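Local coordinates for hypothetical protein ST1444 (Sulfolobus tokodaii, PDB 2EO0) that probably resolves Holliday junctions in genetic recombination, nicking opposing strands of four-way DNA junctions as a magnesium-dependent endonuclease, at residues A[40-44]-A[73-78]; A[59-63]-A[93-97]. One frame throughout, in Å; residues are numbered along the deposited sequence.

Overall arrangement
From the N terminus, the chain passes through helix 13-24 and strand 28-30 to the loop that carries residues 40-44. It then runs through strands 46-50 and 53-61; residues 59-63 take in the end of the second strand and the start of the loop after it. Helix 72-85 follows and brings residues 73-78 back to the first loop, which closes contact 1. Strand 88-95 comes next and pairs with strand 53-61, which closes contact 2. The two closures cross, because their segments alternate along the chain. Contact 1 ties the first loop to the helix, and contact 2 ties neighbouring strands of the mixed sheet. A weak hydrogen bond between Gln74 and Lys60 joins them.

Contact 1. Residues A[40-44]-A[73-78]; sequences KDHVP and EQAEGI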
ATOM      1  N   LYS A  40     -12.556  -2.457  -8.864  1.00 43.37           N
ATOM      2  CA  LYS A  40     -12.014  -1.127  -9.014  1.00 46.87           C
ATOM      3  C   LYS A  40     -12.656  -0.012  -8.167  1.00 51.00           C
ATOM      4  O   LYS A  40     -11.948   0.718  -7.475  1.00 51.71           O
ATOM      5  CB  LYS A  40     -12.062  -0.781 -10.510  1.00 46.30           C
ATOM      6  CG  LYS A  40     -11.781   0.654 -10.874  1.00 56.25           C
ATOM      7  CD  LYS A  40     -11.135   0.753 -12.272  1.00 56.23           C
ATOM      8  CE  LYS A  40     -11.791  -0.161 -13.318  1.00 62.76           C
ATOM      9  NZ  LYS A  40     -13.189   0.227 -13.703  1.00 63.69           N
ATOM     10  N   ASP A  41     -13.981   0.123  -8.202  1.00 49.63           N
ATOM     11  CA  ASP A  41     -14.623   1.191  -7.444  1.00 38.89           C
ATOM     12  C   ASP A  41     -14.422   1.151  -5.944  1.00 40.33           C
ATOM     13  O   ASP A  41     -14.653   2.147  -5.276  1.00 43.55           O
ATOM     14  CB  ASP A  41     -16.110   1.261  -7.757  1.00 43.54           C
ATOM     15  CG  ASP A  41     -16.384   1.695  -9.191  1.00 52.42           C
ATOM     16  OD1 ASP A  41     -15.634   2.546  -9.717  1.00 52.36           O
ATOM     17  OD2 ASP A  41     -17.360   1.198  -9.795  1.00 62.50           O
ATOM     18  N   HIS A  42     -13.991   0.020  -5.397  1.00 40.37           N
ATOM     19  CA  HIS A  42     -13.763  -0.034  -3.956  1.00 35.50           C
ATOM     20  C   HIS A  42     -12.298  -0.072  -3.564  1.00 36.23           C
ATOM     21  O   HIS A  42     -11.971  -0.378  -2.424  1.00 34.67           O
ATOM     22  CB  HIS A  42     -14.510  -1.201  -3.323  1.00 29.93           C
ATOM     23  CG  HIS A  42     -15.989  -1.085  -3.458  1.00 43.29           C
ATOM     24  ND1 HIS A  42     -16.866  -1.939  -2.836  1.00 39.37           N
ATOM     25  CD2 HIS A  42     -16.746  -0.200  -4.145  1.00 34.28           C
ATOM     26  CE1 HIS A  42     -18.102  -1.585  -3.134  1.00 40.70           C
ATOM     27  NE2 HIS A  42     -18.054  -0.532  -3.925  1.00 41.82           N
ATOM     28  N   VAL A  43     -11.417   0.246  -4.510  1.00 39.64           N
ATOM     29  CA  VAL A  43      -9.988   0.305  -4.218  1.00 38.86           C
ATOM     30  C   VAL A  43      -9.549   1.761  -4.350  1.00 35.19           C
ATOM     31  O   VAL A  43      -9.821   2.404  -5.369  1.00 42.03           O
ATOM     32  CB  VAL A  43      -9.169  -0.565  -5.200  1.00 40.92           C
ATOM     33  CG1 VAL A  43      -9.610  -2.044  -5.098  1.00 26.04           C
ATOM     34  CG2 VAL A  43      -9.362  -0.043  -6.634  1.00 47.76           C
ATOM     35  N   PRO A  44      -8.887   2.315  -3.320  1.00 31.54           N
ATOM     36  CA  PRO A  44      -8.430   3.718  -3.400  1.00 33.54           C
ATOM     37  C   PRO A  44      -7.665   3.934  -4.711  1.00 33.48           C
ATOM     38  O   PRO A  44      -6.950   3.042  -5.184  1.00 26.84           O
ATOM     39  CB  PRO A  44      -7.527   3.867  -2.178  1.00 34.98           C
ATOM     40  CG  PRO A  44      -8.158   2.944  -1.182  1.00 38.82           C
ATOM     41  CD  PRO A  44      -8.505   1.708  -2.040  1.00 32.36           C
ATOM     42  N   GLU A  73     -22.249   3.012  -1.550  1.00 34.11           N
ATOM     43  CA  GLU A  73     -21.552   1.743  -1.663  1.00 30.59           C
ATOM     44  C   GLU A  73     -20.074   1.893  -1.963  1.00 36.75           C
ATOM     45  O   GLU A  73     -19.260   1.122  -1.461  1.00 45.26           O
ATOM     46  CB  GLU A  73     -22.228   0.860  -2.719  1.00 37.62           C
ATOM     47  CG  GLU A  73     -23.348  -0.011  -2.140  1.00 36.31           C
ATOM     48  CD  GLU A  73     -24.176  -0.757  -3.191  1.00 45.51           C
ATOM     49  OE1 GLU A  73     -23.646  -1.184  -4.246  1.00 36.41           O
ATOM     50  OE2 GLU A  73     -25.380  -0.941  -2.932  1.00 46.69           O
ATOM     51  N   GLN A  74     -19.725   2.881  -2.781  1.00 39.25           N
ATOM     52  CA  GLN A  74     -18.336   3.127  -3.111  1.00 34.15           C
ATOM     53  C   GLN A  74     -17.594   3.689  -1.900  1.00 41.74           C
ATOM     54  O   GLN A  74     -16.443   3.332  -1.649  1.00 45.20           O
ATOM     55  CB  GLN A  74     -18.227   4.105  -4.281  1.00 41.54           C
ATOM     56  CG  GLN A  74     -16.853   4.788  -4.393  1.00 45.89           C
ATOM     57  CD  GLN A  74     -16.699   5.571  -5.679  1.00 38.48           C
ATOM     58  OE1 GLN A  74     -16.633   6.797  -5.677  1.00 39.25           O
ATOM     59  NE2 GLN A  74     -16.649   4.858  -6.790  1.00 39.49           N
ATOM     60  N   ALA A  75     -18.254   4.558  -1.145  1.00 38.81           N
ATOM     61  CA  ALA A  75     -17.632   5.161   0.018  1.00 37.62           C
ATOM     62  C   ALA A  75     -17.437   4.144   1.118  1.00 33.38           C
ATOM     63  O   ALA A  75     -16.407   4.131   1.784  1.00 43.97           O
ATOM     64  CB  ALA A  75     -18.468   6.320   0.533  1.00 28.25           C
ATOM     65  N   GLU A  76     -18.426   3.296   1.328  1.00 36.79           N
ATOM     66  CA  GLU A  76     -18.303   2.310   2.378  1.00 35.68           C
ATOM     67  C   GLU A  76     -17.270   1.255   1.999  1.00 38.71           C
ATOM     68  O   GLU A  76     -16.572   0.734   2.870  1.00 36.96           O
ATOM     69  CB  GLU A  76     -19.670   1.691   2.672  1.00 42.02           C
ATOM     70  CG  GLU A  76     -20.657   2.725   3.195  1.00 42.12           C
ATOM     71  CD  GLU A  76     -22.049   2.174   3.423  1.00 46.12           C
ATOM     72  OE1 GLU A  76     -22.425   1.181   2.760  1.00 50.10           O
ATOM     73  OE2 GLU A  76     -22.777   2.746   4.257  1.00 40.38           O
ATOM     74  N   GLY A  77     -17.157   0.972   0.702  1.00 37.18           N
ATOM     75  CA  GLY A  77     -16.182   0.006   0.213  1.00 32.05           C
ATOM     76  C   GLY A  77     -14.727   0.452   0.403  1.00 34.54           C
ATOM     77  O   GLY A  77     -13.942  -0.250   1.034  1.00 40.11           O
ATOM     78  N   ILE A  78     -14.348   1.607  -0.131  1.00 31.47           N
ATOM     79  CA  ILE A  78     -12.978   2.064   0.040  1.00 41.71           C
ATOM     80  C   ILE A  78     -12.697   2.269   1.526  1.00 41.24           C
ATOM     81  O   ILE A  78     -11.554   2.212   1.966  1.00 43.59           O
ATOM     82  CB  ILE A  78     -12.699   3.371  -0.739  1.00 29.48           C
ATOM     83  CG1 ILE A  78     -13.772   4.398  -0.436  1.00 52.10           C
ATOM     84  CG2 ILE A  78     -12.697   3.104  -2.225  1.00 42.25           C
ATOM     85  CD1 ILE A  78     -13.766   5.595  -1.405  1.00 56.96           C
TER
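The imidazole of His42 lies against helix 72-85 where Gly77 leaves its surface bare of a side chain. Gly77 CA sits over one face of the ring in a CH-pi contact, 4.0 Å from its centroid and 26° off the ring normal. It is displaced toward the rim of the ring. At the far end of the ring, His42 NE2 comes within 3.2 Å of Glu73 O, but the angle is too poor for a hydrogen bond. That carbonyl is taken by Gly77 N within the helix. The chi1 of -63° sets His42 CG anti to its own carbonyl carbon and swings the ring along the helix.

On one flank, Gln74 reaches out with an extended chain. Its CG packs 3.5 Å from Asp41 O, and its NE2 passes 3.8 Å from Asp41 CB. The carboxylate and amide planes of this pair are 53° apart. Deeper in, the CG2 branch of Ile78 meets the backbone, 3.5 Å from His42 C. The same methyl also approaches Pro44 CD more loosely, at 4.4 Å.

Further out, the carboxylate of Glu71 accepts from the backbone N of Glu73 and of Gln74, at the start of the helix. Gln74 OE1 makes a weak hydrogen bond to Lys60. Beneath the contact runs strand 53-61, where Pro44 rests on Leu56 and Ile78 on Glu58, a probable magnesium ligand. The loop before strand 46-50 and helix 72-85 thus lie side by side over the sheet.

Contact 2. Residues A[59-63]-A[93-97]; sequences VKSRK and VKLPK
Lys63 folds back over Pro96, and the two side chains slide past each other in opposite directions. Its CB lies 3.9 Å from Pro96 CG. The chain then bends at chi2, -43°, which brings CD to 3.6 Å from both Pro96 N and Pro96 CD. Next, Lys63 CE reaches 3.4 Å from Lys94 O. Lys63 NZ and Lys94 NZ, two like charges, stay 5.7 Å apart and do not touch.

Behind this packing the backbones pair as parallel strands. Lys60 is in register with Val93, and Ser61 with Lys94. Lys94 N donates to Lys60 O at 2.9 Å in a nearly straight bond, 165° at the hydrogen. The second bond, from Arg62 N to Lys94 O, is longer at 3.3 Å, and its donor stands 39° out of the carbonyl plane. Arg62 O then receives a CA-H...O contact from Leu95 CA, at 3.4 Å. Leu95 CD2 and Pro96 CD also pack against that oxygen.

Lys94 bends round so that its NZ donates to Leu95 O, the carbonyl of the next residue. The Arg62 guanidinium leads away from the pairing, and its NH2 is held by Tyr69 O. Lys60 also points its end elsewhere: NZ makes a long, weak ion pair with Glu58.

The chain between these neighbouring parallel strands passes through strand 68-70 of the small second sheet and then helix 72-85, a beta-alpha-beta crossover with an added strand. The arrangement belongs to the PDDEXK nuclease fold. Glu58 and Lys60 fit the EXK part of its signature, and Glu58 and Asp45 are probable magnesium ligands. Asp45 accepts a hydrogen bond from Val59 N, which links strand 53-61 to the probable metal site.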
ATOM      1  N   VAL A  59      -9.351  10.045  -5.636  1.00 31.57           N
ATOM      2  CA  VAL A  59      -9.365  11.296  -6.360  1.00 29.35           C
ATOM      3  C   VAL A  59     -10.608  11.499  -7.212  1.00 28.16           C
ATOM      4  O   VAL A  59     -10.967  10.657  -8.017  1.00 33.81           O
ATOM      5  CB  VAL A  59      -8.127  11.405  -7.271  1.00 41.50           C
ATOM      6  CG1 VAL A  59      -8.114  12.781  -7.974  1.00 35.09           C
ATOM      7  CG2 VAL A  59      -6.857  11.164  -6.443  1.00 32.94           C
ATOM      8  N   LYS A  60     -11.261  12.640  -7.034  1.00 34.69           N
ATOM      9  CA  LYS A  60     -12.458  12.962  -7.807  1.00 36.38           C
ATOM     10  C   LYS A  60     -12.265  14.301  -8.486  1.00 32.91           C
ATOM     11  O   LYS A  60     -11.542  15.170  -7.983  1.00 38.70           O
ATOM     12  CB  LYS A  60     -13.707  13.025  -6.907  1.00 37.20           C
ATOM     13  CG  LYS A  60     -14.666  11.852  -7.054  1.00 40.75           C
ATOM     14  CD  LYS A  60     -14.301  10.702  -6.136  1.00 48.26           C
ATOM     15  CE  LYS A  60     -15.353   9.606  -6.161  1.00 31.14           C
ATOM     16  NZ  LYS A  60     -15.385   8.924  -7.472  1.00 49.24           N
ATOM     17  N   SER A  61     -12.899  14.455  -9.641  1.00 35.46           N
ATOM     18  CA  SER A  61     -12.841  15.697 -10.401  1.00 42.75           C
ATOM     19  C   SER A  61     -14.226  16.335 -10.414  1.00 39.60           C
ATOM     20  O   SER A  61     -15.172  15.761 -10.947  1.00 53.37           O
ATOM     21  CB  SER A  61     -12.386  15.434 -11.839  1.00 45.22           C
ATOM     22  OG  SER A  61     -12.613  16.574 -12.662  1.00 56.28           O
ATOM     23  N   ARG A  62     -14.349  17.513  -9.813  1.00 46.48           N
ATOM     24  CA  ARG A  62     -15.629  18.231  -9.766  1.00 44.99           C
ATOM     25  C   ARG A  62     -15.439  19.663 -10.271  1.00 44.90           C
ATOM     26  O   ARG A  62     -14.537  20.370  -9.833  1.00 38.82           O
ATOM     27  CB  ARG A  62     -16.165  18.263  -8.341  1.00 46.83           C
ATOM     28  CG  ARG A  62     -16.398  16.897  -7.731  1.00 46.13           C
ATOM     29  CD  ARG A  62     -17.432  16.101  -8.495  1.00 41.96           C
ATOM     30  NE  ARG A  62     -17.941  15.009  -7.674  1.00 40.98           N
ATOM     31  CZ  ARG A  62     -17.805  13.723  -7.954  1.00 32.82           C
ATOM     32  NH1 ARG A  62     -17.167  13.334  -9.048  1.00 37.81           N
ATOM     33  NH2 ARG A  62     -18.319  12.824  -7.136  1.00 38.53           N
ATOM     34  N   LYS A  63     -16.297  20.096 -11.184  1.00 49.10           N
ATOM     35  CA  LYS A  63     -16.144  21.435 -11.738  1.00 65.22           C
ATOM     36  C   LYS A  63     -17.305  22.413 -11.556  1.00 68.35           C
ATOM     37  O   LYS A  63     -17.652  23.123 -12.495  1.00 72.85           O
ATOM     38  CB  LYS A  63     -15.802  21.325 -13.227  1.00 63.53           C
ATOM     39  CG  LYS A  63     -14.628  20.402 -13.513  1.00 61.24           C
ATOM     40  CD  LYS A  63     -13.486  20.629 -12.522  1.00 64.87           C
ATOM     41  CE  LYS A  63     -12.308  19.757 -12.872  1.00 57.82           C
ATOM     42  NZ  LYS A  63     -11.930  20.002 -14.297  1.00 66.70           N
ATOM     43  N   VAL A  93      -9.733  16.264  -4.109  1.00 30.03           N
ATOM     44  CA  VAL A  93     -10.621  16.832  -5.133  1.00 34.01           C
ATOM     45  C   VAL A  93      -9.956  17.829  -6.064  1.00 29.28           C
ATOM     46  O   VAL A  93      -9.259  18.741  -5.624  1.00 32.06           O
ATOM     47  CB  VAL A  93     -11.839  17.555  -4.515  1.00 36.18           C
ATOM     48  CG1 VAL A  93     -12.881  17.832  -5.614  1.00 25.15           C
ATOM     49  CG2 VAL A  93     -12.431  16.713  -3.368  1.00 39.21           C
ATOM     50  N   LYS A  94     -10.176  17.659  -7.358  1.00 30.04           N
ATOM     51  CA  LYS A  94      -9.598  18.589  -8.308  1.00 32.85           C
ATOM     52  C   LYS A  94     -10.674  19.549  -8.820  1.00 39.96           C
ATOM     53  O   LYS A  94     -11.513  19.178  -9.653  1.00 31.19           O
ATOM     54  CB  LYS A  94      -8.953  17.844  -9.488  1.00 32.45           C
ATOM     55  CG  LYS A  94      -8.294  18.785 -10.511  1.00 33.94           C
ATOM     56  CD  LYS A  94      -7.236  19.692  -9.851  1.00 32.42           C
ATOM     57  CE  LYS A  94      -6.580  20.632 -10.859  1.00 43.95           C
ATOM     58  NZ  LYS A  94      -7.448  21.785 -11.284  1.00 31.16           N
ATOM     59  N   LEU A  95     -10.660  20.775  -8.293  1.00 36.77           N
ATOM     60  CA  LEU A  95     -11.606  21.779  -8.723  1.00 33.35           C
ATOM     61  C   LEU A  95     -11.004  22.420  -9.963  1.00 38.97           C
ATOM     62  O   LEU A  95      -9.839  22.180 -10.296  1.00 43.51           O
ATOM     63  CB  LEU A  95     -11.839  22.794  -7.611  1.00 26.01           C
ATOM     64  CG  LEU A  95     -12.447  22.097  -6.387  1.00 30.89           C
ATOM     65  CD1 LEU A  95     -12.503  23.080  -5.265  1.00 35.64           C
ATOM     66  CD2 LEU A  95     -13.835  21.537  -6.693  1.00 23.82           C
ATOM     67  N   PRO A  96     -11.791  23.214 -10.688  1.00 39.16           N
ATOM     68  CA  PRO A  96     -11.282  23.860 -11.900  1.00 41.82           C
ATOM     69  C   PRO A  96      -9.885  24.483 -11.785  1.00 45.44           C
ATOM     70  O   PRO A  96      -9.006  24.225 -12.613  1.00 42.23           O
ATOM     71  CB  PRO A  96     -12.357  24.904 -12.202  1.00 47.58           C
ATOM     72  CG  PRO A  96     -13.614  24.205 -11.777  1.00 45.71           C
ATOM     73  CD  PRO A  96     -13.202  23.581 -10.445  1.00 42.56           C
ATOM     74  N   LYS A  97      -9.687  25.301 -10.759  1.00 47.68           N
ATOM     75  CA  LYS A  97      -8.418  25.996 -10.578  1.00 46.04           C
ATOM     76  C   LYS A  97      -7.636  25.547  -9.357  1.00 43.96           C
ATOM     77  O   LYS A  97      -6.660  26.194  -8.974  1.00 39.65           O
ATOM     78  CB  LYS A  97      -8.667  27.510 -10.488  1.00 50.07           C
ATOM     79  CG  LYS A  97      -9.442  28.123 -11.681  1.00 60.27           C
ATOM     80  CD  LYS A  97      -9.765  29.616 -11.412  1.00 68.20           C
ATOM     81  CE  LYS A  97     -10.580  30.292 -12.528  1.00 56.10           C
ATOM     82  NZ  LYS A  97      -9.756  30.705 -13.697  1.00 56.08           N
TER